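Side-chain contact in lactoylglutathione lyase (Pseudomonas aeruginosa, PDB 4MTS), which belongs to the glyoxalase/bleomycin resistance protein/dioxygenase superfamily and carries bound nickel and zinc ions in this structure: residues E80-T85 and V109-E114. Sequence-based numbering, arbitrary orientation.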
loop_
_atom_site.group_PDB
_atom_site.type_symbol
_atom_site.label_atom_id
_atom_site.label_comp_id
_atom_site.label_asym_id
_atom_site.label_seq_id
_atom_site.Cartn_x
_atom_site.Cartn_y
_atom_site.Cartn_z
ATOM N N GLU A 80 -19.360 3.388 1.674
ATOM C CA GLU A 80 -20.611 4.037 2.097
ATOM C C GLU A 80 -21.212 3.302 3.305
ATOM O O GLU A 80 -21.642 3.938 4.272
ATOM C CB GLU A 80 -21.605 4.050 0.915
ATOM C CG GLU A 80 -22.665 5.135 1.032
ATOM C CD GLU A 80 -23.778 5.057 0.003
ATOM O OE1 GLU A 80 -23.986 6.059 -0.717
ATOM O OE2 GLU A 80 -24.448 4.002 -0.079
ATOM N N ASP A 81 -21.189 1.967 3.265
ATOM C CA ASP A 81 -21.755 1.103 4.292
ATOM C C ASP A 81 -20.928 -0.160 4.348
ATOM O O ASP A 81 -21.010 -0.984 3.442
ATOM C CB ASP A 81 -23.205 0.737 3.884
ATOM C CG ASP A 81 -24.034 0.078 4.958
ATOM O OD1 ASP A 81 -23.541 -0.878 5.591
ATOM O OD2 ASP A 81 -25.195 0.482 5.129
ATOM N N ALA A 82 -20.155 -0.332 5.425
ATOM C CA ALA A 82 -19.294 -1.490 5.615
ATOM C C ALA A 82 -20.044 -2.816 5.715
ATOM O O ALA A 82 -19.573 -3.805 5.161
ATOM C CB ALA A 82 -18.387 -1.278 6.816
ATOM N N ALA A 83 -21.229 -2.845 6.370
ATOM C CA ALA A 83 -22.013 -4.089 6.459
ATOM C C ALA A 83 -22.455 -4.552 5.062
ATOM O O ALA A 83 -22.433 -5.744 4.785
ATOM C CB ALA A 83 -23.233 -3.898 7.357
ATOM N N VAL A 84 -22.826 -3.600 4.201
ATOM C CA VAL A 84 -23.252 -3.884 2.817
ATOM C C VAL A 84 -22.061 -4.437 1.989
ATOM O O VAL A 84 -22.203 -5.453 1.306
ATOM C CB VAL A 84 -23.929 -2.655 2.171
ATOM C CG1 VAL A 84 -24.065 -2.828 0.659
ATOM C CG2 VAL A 84 -25.298 -2.391 2.808
ATOM N N THR A 85 -20.894 -3.791 2.080
ATOM C CA THR A 85 -19.702 -4.291 1.371
ATOM C C THR A 85 -19.317 -5.706 1.856
ATOM O O THR A 85 -18.994 -6.554 1.027
ATOM C CB THR A 85 -18.584 -3.257 1.398
ATOM O OG1 THR A 85 -19.146 -2.034 0.958
ATOM C CG2 THR A 85 -17.409 -3.616 0.467
ATOM N N VAL A 109 -16.680 2.827 12.078
ATOM C CA VAL A 109 -17.261 1.556 11.663
ATOM C C VAL A 109 -16.231 0.973 10.674
ATOM O O VAL A 109 -15.912 1.622 9.676
ATOM C CB VAL A 109 -18.673 1.717 11.025
ATOM C CG1 VAL A 109 -19.193 0.383 10.473
ATOM C CG2 VAL A 109 -19.670 2.320 12.023
ATOM N N ILE A 110 -15.631 -0.173 11.039
ATOM C CA ILE A 110 -14.577 -0.839 10.272
ATOM C C ILE A 110 -14.936 -2.308 10.046
ATOM O O ILE A 110 -15.645 -2.922 10.848
ATOM C CB ILE A 110 -13.191 -0.682 11.027
ATOM C CG1 ILE A 110 -12.782 0.823 11.121
ATOM C CG2 ILE A 110 -12.066 -1.501 10.369
ATOM C CD1 ILE A 110 -11.606 1.124 11.951
ATOM N N ALA A 111 -14.388 -2.878 8.976
ATOM C CA ALA A 111 -14.512 -4.290 8.655
ATOM C C ALA A 111 -13.190 -4.693 7.996
ATOM O O ALA A 111 -12.428 -3.831 7.543
ATOM C CB ALA A 111 -15.651 -4.505 7.660
ATOM N N PHE A 112 -12.937 -5.978 7.934
ATOM C CA PHE A 112 -11.771 -6.504 7.266
ATOM C C PHE A 112 -12.133 -7.621 6.346
ATOM O O PHE A 112 -12.879 -8.543 6.726
ATOM C CB PHE A 112 -10.714 -6.991 8.253
ATOM C CG PHE A 112 -9.758 -5.902 8.673
ATOM C CD1 PHE A 112 -8.572 -5.689 7.978
ATOM C CD2 PHE A 112 -10.033 -5.102 9.772
ATOM C CE1 PHE A 112 -7.661 -4.722 8.402
ATOM C CE2 PHE A 112 -9.132 -4.113 10.181
ATOM C CZ PHE A 112 -7.958 -3.927 9.485
ATOM N N LEU A 113 -11.556 -7.569 5.149
ATOM C CA LEU A 113 -11.726 -8.643 4.167
ATOM C C LEU A 113 -10.355 -9.214 3.913
ATOM O O LEU A 113 -9.340 -8.568 4.220
ATOM C CB LEU A 113 -12.243 -8.074 2.819
ATOM C CG LEU A 113 -13.460 -7.135 2.793
ATOM C CD1 LEU A 113 -13.814 -6.754 1.322
ATOM C CD2 LEU A 113 -14.676 -7.795 3.472
ATOM N N GLU A 114 -10.306 -10.404 3.290
ATOM C CA GLU A 114 -9.048 -10.905 2.791
ATOM C C GLU A 114 -9.252 -11.170 1.336
ATOM O O GLU A 114 -10.286 -11.738 0.957
ATOM C CB GLU A 114 -8.556 -12.149 3.492
ATOM C CG GLU A 114 -7.691 -11.856 4.697
ATOM C CD GLU A 114 -7.157 -13.136 5.314
ATOM O OE1 GLU A 114 -6.598 -13.066 6.432
ATOM O OE2 GLU A 114 -7.317 -14.211 4.690
#
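Ala82 meets Val109 and Ala111 through methyl groups, and the flat group beside this contact, the carboxylate of Asp81, is used within the helix start. One face of that carboxylate receives the backbone N-H of Val84. Val84 N lies 3.1 Å from Asp81 OD1, and the bond is fairly straight at 156°. The donor stands 52° out of the carboxylate plane. Asp81 sits at the N-cap position of helix 82-91, and this is its capping bond. The first backbone bond of the helix, Thr85 N to Asp81 O, closes the same turn.

Across the contact, Ala82 CB is 4.1 Å from Val109 CG1 and 4.3 Å from Ala111 CB. It faces two residues on the same side of the strand. Val109 CG1 is anti to its own backbone N (chi1 174°), which turns this branch to the helix. Ala82 CA and Ala111 CA are 6.3 Å apart, a close approach consistent with the two small side chains. Thr85 and Leu113 also face each other, less closely, with Thr85 CG2 4.8 Å from Leu113 CD1. The nickel ion is about 12 Å from the Ala111 side chain.

The polar start of the helix is tied to the sheet as well: Ala82 N donates to Gln125 OE1 of strand 120-125. Ala111 also packs on Cys86 and Leu113 on Ala89, so the packing continues along helix 82-91. Strand 109-114 runs antiparallel to both 95-99 and 120-125. Helix 82-91 covers this sheet, as in the beta-alpha-beta-beta-beta modules of the family.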